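Borrelidin polyketide synthase, type I (Streptomyces parvulus, PDB 6OBT) probably catalyses, through its dehydratase domain, the removal of water from a beta-hydroxyacyl intermediate while the macrolide borrelidin is assembled. Local coordinates at residues His42-Ala47 with Val87-His92; Val57-Leu62 with Gln120-Val125; Pro194-Leu199 with Leu230-Val235; Ala211-Pro216 with Leu271-Asp276; Ser259-Phe264 with Leu293-Leu298. All blocks are in the same frame, centred on the assembly; numbering follows the deposited sequence.

The fold is the double hotdog of polyketide synthase dehydratases. Contacts 1 and 2 belong to the first hotdog and lie about 8 Å apart, centre to centre; contacts 3, 4 and 5 belong to the second. Contact 2, and the edge of contact 1, border the second subunit. The two hot-dog helices meet where Val-87 CG1 of contact 1 lies 3.9 Å from Phe-231 CZ of contact 3, and Leu-91 also reaches strand 254-263 of contact 5. Phe-196 of contact 3 touches both Asp-232 and His-73, the probable catalytic pair of the active site. Contact 4 backs contact 3, their centres about 9 Å apart, with Ile-213 CG2 3.5 Å from Ala-233 CB. Contacts 2 and 4 are farthest apart, about 29 Å between centres.

Contact 1. Residues His42-Ala47 with Val87-His92; sequences HAFVPA and VELALH
The imidazole of His-42 carries Leu-89 on one face and meets Glu-88 and His-92 at its edge, which fastens the loop before strand 47-50 to helix 83-97, the long central helix of the first hotdog. Over that face sits methyl CD2 of Leu-89, a CH-pi contact set off toward the rim of the ring and closest at His-42 CE1 (3.4 Å). The edge of the same ring points at the face of His-92 in a T-shaped pair, with centroids 4.9 Å apart and planes at 65°. His-42 CB adds a second CH-pi contact, standing almost over the centre of the His-92 ring. With CG of His-42 anti to the backbone N (chi1 -162°), the ring reaches out to the helix, and NE2 donates to Glu-88 OE1 at 2.8 Å. That bond lies near the imidazole plane but comes to the anti side of the carboxylate, 31° out of its plane. Glu-88 is held from elsewhere too: OE1 also takes the amide of Gly-225 and OE2 that of Leu-226, so the carboxylate ties the loop before helix 228-236 to the same histidine. Leu-89 CD2 is shared further, touching Phe-44 CB and, at 3.8 Å, Val-45 CG2. The other ring nitrogen, His-42 ND1, accepts from the backbone N of Phe-44 at 3.0 Å, which fixes the rotation of the ring.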
# COMPACT_ATOMS: atom_id res chain seq x y z
N HIS A 42 3.48 -7.57 -12.39
CA HIS A 42 4.73 -8.26 -12.13
C HIS A 42 4.49 -9.43 -11.20
O HIS A 42 3.68 -9.33 -10.27
CB HIS A 42 5.79 -7.35 -11.51
CG HIS A 42 7.18 -7.89 -11.62
ND1 HIS A 42 7.71 -8.80 -10.72
CD2 HIS A 42 8.14 -7.68 -12.55
CE1 HIS A 42 8.94 -9.10 -11.08
NE2 HIS A 42 9.23 -8.44 -12.19
N ALA A 43 5.20 -10.53 -11.44
CA ALA A 43 5.01 -11.74 -10.64
C ALA A 43 5.38 -11.51 -9.18
O ALA A 43 4.66 -11.97 -8.27
CB ALA A 43 5.84 -12.89 -11.22
N PHE A 44 6.47 -10.80 -8.91
CA PHE A 44 6.92 -10.59 -7.54
C PHE A 44 6.19 -9.45 -6.84
O PHE A 44 6.05 -9.48 -5.61
CB PHE A 44 8.41 -10.28 -7.48
CG PHE A 44 9.29 -11.46 -7.80
CD1 PHE A 44 8.79 -12.75 -7.80
CD2 PHE A 44 10.63 -11.27 -8.10
CE1 PHE A 44 9.61 -13.83 -8.10
CE2 PHE A 44 11.45 -12.34 -8.40
CZ PHE A 44 10.94 -13.62 -8.40
N VAL A 45 5.76 -8.42 -7.57
CA VAL A 45 5.02 -7.33 -6.93
C VAL A 45 3.71 -7.13 -7.69
O VAL A 45 3.62 -6.26 -8.57
CB VAL A 45 5.86 -6.04 -6.84
CG1 VAL A 45 6.86 -6.18 -5.72
CG2 VAL A 45 6.58 -5.74 -8.15
N PRO A 46 2.69 -7.92 -7.39
CA PRO A 46 1.45 -7.88 -8.19
C PRO A 46 0.59 -6.64 -7.96
O PRO A 46 -0.35 -6.42 -8.74
CB PRO A 46 0.69 -9.14 -7.73
CG PRO A 46 1.71 -9.98 -7.03
CD PRO A 46 2.69 -9.04 -6.43
N ALA A 47 0.87 -5.83 -6.94
CA ALA A 47 0.02 -4.69 -6.61
C ALA A 47 0.87 -3.46 -6.41
O ALA A 47 2.01 -3.55 -5.93
CB ALA A 47 -0.81 -4.97 -5.34
N VAL A 87 17.24 -5.51 -9.34
CA VAL A 87 17.37 -4.66 -10.53
C VAL A 87 16.15 -4.82 -11.43
O VAL A 87 15.63 -3.83 -11.97
CB VAL A 87 18.67 -4.97 -11.29
CG1 VAL A 87 18.84 -3.97 -12.47
CG2 VAL A 87 19.86 -4.90 -10.36
N GLU A 88 15.72 -6.06 -11.65
CA GLU A 88 14.50 -6.34 -12.40
C GLU A 88 13.30 -5.58 -11.84
O GLU A 88 12.52 -4.98 -12.60
CB GLU A 88 14.27 -7.86 -12.39
CG GLU A 88 12.80 -8.32 -12.48
CD GLU A 88 12.30 -8.31 -13.91
OE1 GLU A 88 11.18 -8.78 -14.17
OE2 GLU A 88 13.05 -7.81 -14.77
N LEU A 89 13.14 -5.58 -10.51
CA LEU A 89 12.03 -4.84 -9.90
C LEU A 89 12.19 -3.34 -10.11
O LEU A 89 11.20 -2.64 -10.35
CB LEU A 89 11.92 -5.16 -8.40
CG LEU A 89 11.51 -6.60 -8.10
CD1 LEU A 89 11.52 -6.89 -6.59
CD2 LEU A 89 10.16 -6.91 -8.71
N ALA A 90 13.41 -2.82 -10.00
CA ALA A 90 13.62 -1.40 -10.26
C ALA A 90 13.27 -1.05 -11.70
O ALA A 90 12.64 -0.01 -11.96
CB ALA A 90 15.06 -1.01 -9.94
N LEU A 91 13.68 -1.90 -12.66
CA LEU A 91 13.36 -1.65 -14.07
C LEU A 91 11.86 -1.65 -14.29
O LEU A 91 11.33 -0.87 -15.10
CB LEU A 91 14.03 -2.70 -14.96
CG LEU A 91 15.53 -2.53 -15.17
CD1 LEU A 91 16.21 -3.85 -15.57
CD2 LEU A 91 15.76 -1.48 -16.25
N HIS A 92 11.14 -2.52 -13.57
CA HIS A 92 9.70 -2.61 -13.75
C HIS A 92 9.00 -1.39 -13.15
O HIS A 92 8.14 -0.78 -13.79
CB HIS A 92 9.16 -3.88 -13.11
CG HIS A 92 7.66 -3.95 -13.11
ND1 HIS A 92 6.95 -4.49 -14.15
CD2 HIS A 92 6.75 -3.51 -12.21
CE1 HIS A 92 5.65 -4.40 -13.89
NE2 HIS A 92 5.51 -3.80 -12.72

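Contact 2. Residues Val57-Leu62 with Gln120-Val125; sequences VWTGRL and QVRVVV
Trp-58 and Val-123 sit side by side as a hydrogen-bonded pair of antiparallel strands in the first hotdog, both side chains on the face toward helix 83-97; the strand directions are 170° apart. Their CB atoms are 4.0 Å from one another, while the indole swings along the partner strand, bringing Trp-58 CZ3 within 3.5 Å of Val-125 CG2, the two side chains crossing at a slant. Its NE1 bonds Gln-96 OE1 of the helix. Val-121, also on this face, is met by Leu-62 from the strand end, CG1 to Leu-62 CG 3.7 Å. Across the other face, Val-57 and Val-124 lie side by side. Arg-122 bends at chi2 (-73°) and lays CD against Thr-59 CG2 at 3.6 Å and against Val-57 CG1. This bend returns NH1 to its own strand, where it donates to Val-121 O. That oxygen also accepts from Gly-60 N (3.2 Å), the two donors arriving from opposite faces of the carbonyl plane. Arg-122 NE and NH1 also bond Asp-50 O and Gly-36 O of the second subunit, and Thr-59 OG1 hydrogen-bonds Val-35 O there. The chemistry is thus two-sided: largely apolar toward the helix apart from the indole N-H, and opposite, a guanidinium whose charge is probably balanced in part by carbonyl oxygens of both subunits.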
# COMPACT_ATOMS: atom_id res chain seq x y z
N VAL A 57 4.34 2.65 -4.09
CA VAL A 57 4.91 1.46 -3.47
C VAL A 57 4.39 0.23 -4.20
O VAL A 57 3.18 0.08 -4.38
CB VAL A 57 4.56 1.39 -1.97
CG1 VAL A 57 5.12 0.09 -1.36
CG2 VAL A 57 5.13 2.60 -1.25
N TRP A 58 5.31 -0.64 -4.62
CA TRP A 58 4.96 -1.95 -5.15
C TRP A 58 5.11 -2.96 -4.03
O TRP A 58 6.06 -2.89 -3.24
CB TRP A 58 5.84 -2.35 -6.36
CG TRP A 58 5.47 -1.62 -7.65
CD1 TRP A 58 4.79 -2.13 -8.73
CD2 TRP A 58 5.77 -0.26 -7.97
NE1 TRP A 58 4.66 -1.16 -9.71
CE2 TRP A 58 5.25 -0.01 -9.26
CE3 TRP A 58 6.41 0.78 -7.28
CZ2 TRP A 58 5.36 1.24 -9.87
CZ3 TRP A 58 6.52 2.02 -7.90
CH2 TRP A 58 5.99 2.23 -9.18
N THR A 59 4.16 -3.90 -3.94
CA THR A 59 4.10 -4.82 -2.82
C THR A 59 3.93 -6.24 -3.32
O THR A 59 3.30 -6.48 -4.36
CB THR A 59 2.93 -4.49 -1.84
OG1 THR A 59 1.67 -4.76 -2.47
CG2 THR A 59 2.95 -3.03 -1.42
N GLY A 60 4.49 -7.18 -2.56
CA GLY A 60 4.29 -8.58 -2.85
C GLY A 60 4.66 -9.44 -1.67
O GLY A 60 5.17 -8.96 -0.65
N ARG A 61 4.41 -10.74 -1.82
CA ARG A 61 4.81 -11.76 -0.87
C ARG A 61 5.71 -12.78 -1.58
O ARG A 61 5.31 -13.33 -2.61
CB ARG A 61 3.60 -12.48 -0.29
CG ARG A 61 3.90 -13.39 0.88
CD ARG A 61 2.62 -13.96 1.47
NE ARG A 61 1.91 -14.82 0.52
CZ ARG A 61 0.76 -15.43 0.78
NH1 ARG A 61 0.18 -15.28 1.97
NH2 ARG A 61 0.19 -16.19 -0.14
N LEU A 62 6.90 -13.03 -1.03
CA LEU A 62 7.84 -14.00 -1.58
C LEU A 62 7.92 -15.22 -0.67
O LEU A 62 8.02 -15.08 0.56
CB LEU A 62 9.23 -13.40 -1.74
CG LEU A 62 9.45 -12.32 -2.81
CD1 LEU A 62 10.93 -12.03 -2.95
CD2 LEU A 62 8.82 -12.71 -4.15
N GLN A 120 7.15 -10.34 3.27
CA GLN A 120 6.56 -9.20 2.58
C GLN A 120 7.67 -8.38 1.92
O GLN A 120 8.71 -8.13 2.53
CB GLN A 120 5.76 -8.33 3.55
CG GLN A 120 4.54 -9.02 4.15
CD GLN A 120 3.88 -8.17 5.22
OE1 GLN A 120 4.56 -7.60 6.08
NE2 GLN A 120 2.55 -8.09 5.18
N VAL A 121 7.44 -7.95 0.69
CA VAL A 121 8.42 -7.14 -0.01
C VAL A 121 7.79 -5.82 -0.41
O VAL A 121 6.59 -5.73 -0.67
CB VAL A 121 8.98 -7.90 -1.24
CG1 VAL A 121 9.62 -9.20 -0.78
CG2 VAL A 121 7.89 -8.21 -2.24
N ARG A 122 8.62 -4.77 -0.42
CA ARG A 122 8.20 -3.45 -0.87
C ARG A 122 9.22 -2.87 -1.84
O ARG A 122 10.42 -2.99 -1.63
CB ARG A 122 8.06 -2.48 0.29
CG ARG A 122 7.15 -2.96 1.39
CD ARG A 122 5.69 -2.90 0.95
NE ARG A 122 4.79 -3.15 2.07
CZ ARG A 122 4.20 -4.32 2.32
NH1 ARG A 122 4.43 -5.36 1.53
NH2 ARG A 122 3.39 -4.44 3.37
N VAL A 123 8.73 -2.20 -2.88
CA VAL A 123 9.55 -1.34 -3.72
C VAL A 123 8.98 0.06 -3.61
O VAL A 123 7.83 0.30 -3.99
CB VAL A 123 9.58 -1.80 -5.18
CG1 VAL A 123 10.60 -0.99 -5.96
CG2 VAL A 123 9.93 -3.30 -5.28
N VAL A 124 9.78 1.00 -3.12
CA VAL A 124 9.30 2.33 -2.77
C VAL A 124 9.94 3.33 -3.70
O VAL A 124 11.17 3.52 -3.68
CB VAL A 124 9.62 2.68 -1.31
CG1 VAL A 124 9.24 4.12 -1.04
CG2 VAL A 124 8.88 1.73 -0.35
N VAL A 125 9.12 4.00 -4.51
CA VAL A 125 9.61 4.97 -5.48
C VAL A 125 9.13 6.34 -5.06
O VAL A 125 7.93 6.55 -4.83
CB VAL A 125 9.15 4.62 -6.91
CG1 VAL A 125 9.60 5.71 -7.88
CG2 VAL A 125 9.74 3.25 -7.32

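Contact 3. Residues Pro194-Leu199 with Leu230-Val235; sequences PQFRCL and LFDAAV
Apolar contact comes first: Cys-198 CB rests on Ala-233 CB at 3.5 Å, where the loop leading into strand 199-205 passes helix 228-236, the hot-dog helix of the second hotdog. Ile-213 of strand 208-214 packs on both Cys-198 and Ala-233.

The second kind is aromatic against carboxylate. Phe-196 presents its ring edge to Asp-232, with Phe-196 CD1 3.4 Å from Asp-232 OD1 and Phe-196 CE1 3.7 Å from Asp-232 CB; ring and carboxylate planes stand 72° apart. Asp-232 CG is anti to its amide nitrogen (chi1 -178°), which swings the carboxylate out from the helix to this edge. OD1 is hydrogen-bonded by ND1 of His-236, one turn on, and the Phe-196 ring also meets the ring of His-73.

No hydrogen bond joins the two segments. Asp-232 and His-236 fit the DxxxQ/H motif of polyketide synthase dehydratases, so the chemistry implies an apolar wall beside a probable active-site carboxylate, with weakly polar ring hydrogens turned to its oxygen.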
# COMPACT_ATOMS: atom_id res chain seq x y z
N PRO A 194 18.29 -25.96 -11.87
CA PRO A 194 17.82 -26.01 -13.27
C PRO A 194 17.44 -24.67 -13.88
O PRO A 194 17.85 -24.37 -15.00
CB PRO A 194 16.61 -26.95 -13.18
CG PRO A 194 16.94 -27.86 -12.04
CD PRO A 194 17.69 -27.02 -11.04
N GLN A 195 16.67 -23.85 -13.16
CA GLN A 195 16.19 -22.61 -13.77
C GLN A 195 17.29 -21.58 -13.97
O GLN A 195 17.07 -20.60 -14.70
CB GLN A 195 15.07 -22.02 -12.92
CG GLN A 195 13.74 -22.68 -13.15
CD GLN A 195 12.95 -22.04 -14.28
OE1 GLN A 195 13.52 -21.44 -15.20
NE2 GLN A 195 11.64 -22.18 -14.22
N PHE A 196 18.46 -21.76 -13.34
CA PHE A 196 19.55 -20.80 -13.47
C PHE A 196 20.69 -21.31 -14.35
O PHE A 196 21.57 -20.51 -14.71
CB PHE A 196 20.11 -20.42 -12.08
CG PHE A 196 19.22 -19.46 -11.31
CD1 PHE A 196 19.54 -18.12 -11.20
CD2 PHE A 196 18.07 -19.92 -10.67
CE1 PHE A 196 18.73 -17.23 -10.49
CE2 PHE A 196 17.24 -19.03 -9.95
CZ PHE A 196 17.58 -17.68 -9.88
N ARG A 197 20.70 -22.59 -14.73
CA ARG A 197 21.79 -23.15 -15.54
C ARG A 197 21.51 -22.85 -17.02
O ARG A 197 21.16 -23.72 -17.82
CB ARG A 197 21.96 -24.64 -15.31
CG ARG A 197 22.33 -25.00 -13.86
CD ARG A 197 22.84 -26.42 -13.71
NE ARG A 197 21.83 -27.45 -13.98
CZ ARG A 197 21.20 -28.15 -13.04
NH1 ARG A 197 21.45 -27.93 -11.75
NH2 ARG A 197 20.30 -29.07 -13.39
N CYS A 198 21.72 -21.59 -17.36
CA CYS A 198 21.32 -21.06 -18.65
C CYS A 198 22.47 -20.89 -19.61
O CYS A 198 22.22 -20.72 -20.81
CB CYS A 198 20.65 -19.70 -18.46
SG CYS A 198 19.03 -19.87 -17.68
N LEU A 199 23.71 -20.91 -19.13
CA LEU A 199 24.84 -20.75 -20.03
C LEU A 199 24.98 -21.96 -20.95
O LEU A 199 25.04 -23.10 -20.48
CB LEU A 199 26.13 -20.55 -19.23
CG LEU A 199 27.38 -20.57 -20.12
CD1 LEU A 199 27.33 -19.48 -21.17
CD2 LEU A 199 28.64 -20.44 -19.28
N LEU A 230 17.49 -15.92 -16.09
CA LEU A 230 18.23 -15.53 -17.28
C LEU A 230 19.04 -14.26 -17.02
O LEU A 230 20.21 -14.17 -17.40
CB LEU A 230 17.26 -15.34 -18.44
CG LEU A 230 17.83 -14.92 -19.78
CD1 LEU A 230 18.83 -15.98 -20.22
CD2 LEU A 230 16.74 -14.79 -20.79
N PHE A 231 18.42 -13.29 -16.34
CA PHE A 231 19.15 -12.12 -15.86
C PHE A 231 20.38 -12.53 -15.05
O PHE A 231 21.48 -11.99 -15.24
CB PHE A 231 18.18 -11.25 -15.04
CG PHE A 231 18.52 -9.78 -14.97
CD1 PHE A 231 17.53 -8.84 -14.72
CD2 PHE A 231 19.83 -9.33 -15.10
CE1 PHE A 231 17.82 -7.49 -14.63
CE2 PHE A 231 20.13 -7.99 -15.01
CZ PHE A 231 19.12 -7.07 -14.77
N ASP A 232 20.22 -13.50 -14.13
CA ASP A 232 21.36 -13.87 -13.30
C ASP A 232 22.44 -14.58 -14.11
O ASP A 232 23.64 -14.38 -13.88
CB ASP A 232 20.91 -14.77 -12.14
CG ASP A 232 22.04 -15.13 -11.23
OD1 ASP A 232 22.46 -16.32 -11.20
OD2 ASP A 232 22.55 -14.20 -10.57
N ALA A 233 22.03 -15.44 -15.04
CA ALA A 233 23.03 -16.14 -15.85
C ALA A 233 23.79 -15.17 -16.76
O ALA A 233 24.96 -15.42 -17.08
CB ALA A 233 22.37 -17.24 -16.65
N ALA A 234 23.15 -14.06 -17.15
CA ALA A 234 23.85 -13.02 -17.91
C ALA A 234 25.03 -12.48 -17.11
O ALA A 234 26.12 -12.27 -17.65
CB ALA A 234 22.89 -11.89 -18.27
N VAL A 235 24.83 -12.28 -15.81
CA VAL A 235 25.85 -11.75 -14.92
C VAL A 235 26.84 -12.83 -14.49
O VAL A 235 28.05 -12.59 -14.47
CB VAL A 235 25.19 -11.08 -13.69
CG1 VAL A 235 26.25 -10.68 -12.68
CG2 VAL A 235 24.38 -9.87 -14.13

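Contact 4. Residues Ala211-Pro216 with Leu271-Asp276; sequences AEISLP and LRVRID
Ala-211 pairs with Val-273 and Ile-213 with Leu-271, two hydrogen-bonded pairs between antiparallel strands of the second hotdog. Each pair uses both amides and both carbonyls. Ala-211 N gives to Val-273 O at 3.0 Å, and Val-273 N answers to Ala-211 O at 2.9 Å. Ile-213 N donates to Leu-271 O at 3.0 Å. The shortest of the four is Leu-271 N to Ile-213 O, 2.7 Å. Between these pairs Glu-212 and Arg-272 form the non-hydrogen-bonded one, and their backbones turn outward: Glu-212 bonds Arg-200 and Arg-201 of the neighbouring strand, Arg-272 bonds Trp-285. The N-to-C directions stand at 138°, well short of the 180° of a straight antiparallel pair.

The side chains of Glu-212 and Arg-272 leave the same face, yet Glu-212 OE1 and Arg-272 NE are 4.7 Å apart. Glu-212 OE1 is instead taken by the salt bridge with Arg-201 NH2 and by Trp-168 NE1. On the opposite face Ile-213 CG1, opposite the carbonyl carbon (chi1 -52°), carries CD1 to 3.5 Å from Val-273 CG2, with Leu-230 packed on Ile-213. The paired amides and carbonyls are satisfied between the strands, and the side chains sort by face: Ala-211, Ile-213, Leu-271 and Val-273 toward helix 228-236, the charged Glu-212 and Arg-272 on the other.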
# COMPACT_ATOMS: atom_id res chain seq x y z
N ALA A 211 28.74 -14.81 -25.03
CA ALA A 211 28.08 -16.03 -24.59
C ALA A 211 26.66 -16.10 -25.13
O ALA A 211 25.99 -15.07 -25.32
CB ALA A 211 28.05 -16.12 -23.06
N GLU A 212 26.21 -17.33 -25.39
CA GLU A 212 24.80 -17.65 -25.61
C GLU A 212 24.23 -18.20 -24.31
O GLU A 212 24.79 -19.14 -23.74
CB GLU A 212 24.63 -18.67 -26.74
CG GLU A 212 24.77 -18.07 -28.12
CD GLU A 212 24.84 -19.12 -29.22
OE1 GLU A 212 25.20 -18.76 -30.36
OE2 GLU A 212 24.52 -20.30 -28.95
N ILE A 213 23.13 -17.60 -23.85
CA ILE A 213 22.50 -17.93 -22.57
C ILE A 213 21.00 -18.05 -22.80
O ILE A 213 20.41 -17.16 -23.42
CB ILE A 213 22.81 -16.83 -21.53
CG1 ILE A 213 24.32 -16.57 -21.45
CG2 ILE A 213 22.30 -17.23 -20.16
CD1 ILE A 213 24.70 -15.31 -20.69
N SER A 214 20.38 -19.13 -22.32
CA SER A 214 18.95 -19.28 -22.55
C SER A 214 18.27 -20.08 -21.44
O SER A 214 18.88 -20.93 -20.80
CB SER A 214 18.67 -19.93 -23.91
OG SER A 214 19.29 -21.19 -24.04
N LEU A 215 16.98 -19.80 -21.24
CA LEU A 215 16.20 -20.46 -20.19
C LEU A 215 15.86 -21.89 -20.60
O LEU A 215 15.84 -22.22 -21.80
CB LEU A 215 14.91 -19.67 -19.92
CG LEU A 215 15.08 -18.36 -19.14
CD1 LEU A 215 13.92 -17.40 -19.37
CD2 LEU A 215 15.25 -18.69 -17.66
N PRO A 216 15.63 -22.77 -19.63
CA PRO A 216 15.09 -24.10 -19.94
C PRO A 216 13.76 -23.98 -20.68
O PRO A 216 13.00 -23.03 -20.47
CB PRO A 216 14.89 -24.75 -18.57
CG PRO A 216 15.61 -23.89 -17.59
CD PRO A 216 15.69 -22.53 -18.17
N LEU A 271 19.45 -15.16 -24.97
CA LEU A 271 20.24 -13.94 -25.14
C LEU A 271 21.60 -14.23 -25.77
O LEU A 271 22.19 -15.30 -25.56
CB LEU A 271 20.51 -13.24 -23.82
CG LEU A 271 19.29 -12.72 -23.08
CD1 LEU A 271 19.73 -12.38 -21.67
CD2 LEU A 271 18.74 -11.51 -23.79
N ARG A 272 22.09 -13.24 -26.51
CA ARG A 272 23.49 -13.12 -26.90
C ARG A 272 24.10 -11.98 -26.10
O ARG A 272 23.54 -10.88 -26.07
CB ARG A 272 23.61 -12.88 -28.41
CG ARG A 272 23.03 -14.04 -29.17
CD ARG A 272 22.83 -13.79 -30.65
NE ARG A 272 22.41 -15.03 -31.29
CZ ARG A 272 22.36 -15.22 -32.60
NH1 ARG A 272 21.96 -16.39 -33.09
NH2 ARG A 272 22.70 -14.25 -33.43
N VAL A 273 25.21 -12.25 -25.41
CA VAL A 273 25.72 -11.38 -24.36
C VAL A 273 27.16 -11.02 -24.67
O VAL A 273 27.95 -11.87 -25.10
CB VAL A 273 25.59 -12.06 -22.98
CG1 VAL A 273 26.05 -11.13 -21.87
CG2 VAL A 273 24.15 -12.49 -22.74
N ARG A 274 27.52 -9.76 -24.44
CA ARG A 274 28.89 -9.29 -24.60
C ARG A 274 29.29 -8.55 -23.34
O ARG A 274 28.64 -7.57 -22.96
CB ARG A 274 29.06 -8.36 -25.81
CG ARG A 274 30.49 -7.77 -25.85
CD ARG A 274 30.76 -6.97 -27.11
NE ARG A 274 31.11 -7.83 -28.23
CZ ARG A 274 32.34 -8.00 -28.70
NH1 ARG A 274 33.37 -7.40 -28.13
NH2 ARG A 274 32.55 -8.80 -29.75
N ILE A 275 30.36 -9.01 -22.69
CA ILE A 275 30.84 -8.47 -21.42
C ILE A 275 32.21 -7.86 -21.65
O ILE A 275 33.10 -8.51 -22.22
CB ILE A 275 30.89 -9.55 -20.32
CG1 ILE A 275 29.54 -10.26 -20.21
CG2 ILE A 275 31.31 -8.94 -18.97
CD1 ILE A 275 29.48 -11.29 -19.09
N ASP A 276 32.40 -6.63 -21.18
CA ASP A 276 33.67 -5.91 -21.30
C ASP A 276 34.21 -5.60 -19.91
O ASP A 276 33.70 -4.67 -19.25
CB ASP A 276 33.49 -4.62 -22.11
CG ASP A 276 34.71 -3.68 -22.05
OD1 ASP A 276 34.60 -2.56 -22.59
OD2 ASP A 276 35.77 -4.04 -21.49

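Contact 5. Residues Ser259-Phe264 with Leu293-Leu298; sequences SDVRLF and LTIGRL
Ser-259 to Leu-263 runs antiparallel to Leu-293 to Arg-297 in the second hotdog of the double-hotdog fold, and the pairing is interrupted by bulges where the chains turn. Backbone bonds make the first group. Arg-262 N and Thr-294 O are 2.9 Å apart, and the reverse bond from Thr-294 N closes that ring; at the other end Ser-259 N reaches Arg-297 O at 2.8 Å and Arg-297 N returns to Ser-259 O. Between them the chains turn a corner. Gly-296 and Arg-297 both stand opposite Ser-259 as a classic bulge, while Asp-260, with positive phi (60°), and Val-261 form a G1 bulge against Val-102 of the next strand. Gly-296 N goes to Asp-260 O at 2.8 Å, from well above the carbonyl plane.

Apolar contacts lie on one face: Val-261 CG2 runs beside Ile-295 CG2, and Val-261 CG1 is 3.9 Å from Leu-293 CD1. Val-87 and Leu-91 of helix 83-97 pack on Val-261, so this face joins the two hotdogs.

The other face carries Arg-262 and Thr-294, which point the same way; the guanidinium goes on to a salt bridge with Asp-100 and to Pro-160 O. Phe-264, just past the strand, crosses Thr-294 at about a right angle, with Thr-294 CG2 at the ring edge, 3.6 Å from Phe-264 CE2.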
# COMPACT_ATOMS: atom_id res chain seq x y z
N SER A 259 25.09 0.42 -12.42
CA SER A 259 24.97 1.77 -12.95
C SER A 259 24.44 1.68 -14.37
O SER A 259 24.91 0.84 -15.15
CB SER A 259 26.33 2.49 -12.89
OG SER A 259 26.18 3.89 -12.70
N ASP A 260 23.43 2.49 -14.68
CA ASP A 260 22.91 2.71 -16.03
C ASP A 260 22.41 1.41 -16.67
O ASP A 260 22.92 0.95 -17.70
CB ASP A 260 23.97 3.38 -16.91
CG ASP A 260 24.35 4.75 -16.41
OD1 ASP A 260 25.56 5.08 -16.43
OD2 ASP A 260 23.45 5.50 -15.99
N VAL A 261 21.36 0.85 -16.07
CA VAL A 261 20.72 -0.36 -16.55
C VAL A 261 19.48 0.02 -17.35
O VAL A 261 18.64 0.80 -16.88
CB VAL A 261 20.34 -1.30 -15.40
CG1 VAL A 261 19.89 -2.65 -15.95
CG2 VAL A 261 21.49 -1.46 -14.43
N ARG A 262 19.36 -0.53 -18.56
CA ARG A 262 18.18 -0.32 -19.39
C ARG A 262 17.70 -1.64 -19.95
O ARG A 262 18.51 -2.49 -20.35
CB ARG A 262 18.45 0.67 -20.54
CG ARG A 262 18.89 2.05 -20.09
CD ARG A 262 18.18 3.14 -20.85
NE ARG A 262 18.88 3.46 -22.09
CZ ARG A 262 18.37 4.20 -23.07
NH1 ARG A 262 17.15 4.72 -22.95
NH2 ARG A 262 19.08 4.44 -24.16
N LEU A 263 16.39 -1.82 -19.98
CA LEU A 263 15.76 -3.01 -20.54
C LEU A 263 14.94 -2.59 -21.75
O LEU A 263 14.01 -1.79 -21.63
CB LEU A 263 14.90 -3.71 -19.49
CG LEU A 263 14.21 -5.00 -19.95
CD1 LEU A 263 15.26 -6.09 -20.22
CD2 LEU A 263 13.21 -5.49 -18.93
N PHE A 264 15.30 -3.12 -22.93
CA PHE A 264 14.66 -2.68 -24.16
C PHE A 264 13.52 -3.58 -24.59
O PHE A 264 12.68 -3.14 -25.39
CB PHE A 264 15.70 -2.59 -25.28
CG PHE A 264 16.89 -1.75 -24.91
CD1 PHE A 264 16.78 -0.36 -24.87
CD2 PHE A 264 18.10 -2.33 -24.58
CE1 PHE A 264 17.87 0.42 -24.50
CE2 PHE A 264 19.18 -1.56 -24.22
CZ PHE A 264 19.06 -0.18 -24.17
N LEU A 293 19.19 -5.73 -23.29
CA LEU A 293 19.64 -5.23 -22.00
C LEU A 293 21.00 -4.57 -22.12
O LEU A 293 21.89 -5.07 -22.83
CB LEU A 293 19.68 -6.36 -20.96
CG LEU A 293 20.31 -6.14 -19.58
CD1 LEU A 293 19.35 -5.41 -18.65
CD2 LEU A 293 20.75 -7.48 -18.98
N THR A 294 21.16 -3.44 -21.42
CA THR A 294 22.47 -2.82 -21.22
C THR A 294 22.69 -2.53 -19.73
O THR A 294 21.78 -2.05 -19.05
CB THR A 294 22.61 -1.52 -22.04
OG1 THR A 294 21.46 -0.69 -21.84
CG2 THR A 294 22.73 -1.84 -23.51
N ILE A 295 23.89 -2.83 -19.25
CA ILE A 295 24.37 -2.42 -17.93
C ILE A 295 25.61 -1.56 -18.14
O ILE A 295 26.66 -2.06 -18.55
CB ILE A 295 24.69 -3.61 -17.02
CG1 ILE A 295 23.52 -4.58 -16.92
CG2 ILE A 295 25.08 -3.14 -15.63
CD1 ILE A 295 23.89 -5.87 -16.11
N GLY A 296 25.49 -0.27 -17.83
CA GLY A 296 26.60 0.65 -18.01
C GLY A 296 27.82 0.30 -17.17
O GLY A 296 28.96 0.46 -17.62
N ARG A 297 27.60 -0.15 -15.94
CA ARG A 297 28.72 -0.56 -15.10
C ARG A 297 28.18 -1.48 -14.01
O ARG A 297 27.11 -1.22 -13.46
CB ARG A 297 29.42 0.65 -14.47
CG ARG A 297 30.65 0.28 -13.64
CD ARG A 297 31.17 1.48 -12.88
NE ARG A 297 32.56 1.31 -12.48
CZ ARG A 297 33.59 1.71 -13.20
NH1 ARG A 297 34.83 1.52 -12.76
NH2 ARG A 297 33.39 2.30 -14.37
N LEU A 298 28.92 -2.55 -13.72
CA LEU A 298 28.53 -3.47 -12.66
C LEU A 298 29.75 -3.85 -11.84
O LEU A 298 30.74 -4.33 -12.40
CB LEU A 298 27.86 -4.74 -13.21
CG LEU A 298 27.64 -5.87 -12.18
CD1 LEU A 298 26.84 -5.39 -10.98
CD2 LEU A 298 26.97 -7.07 -12.82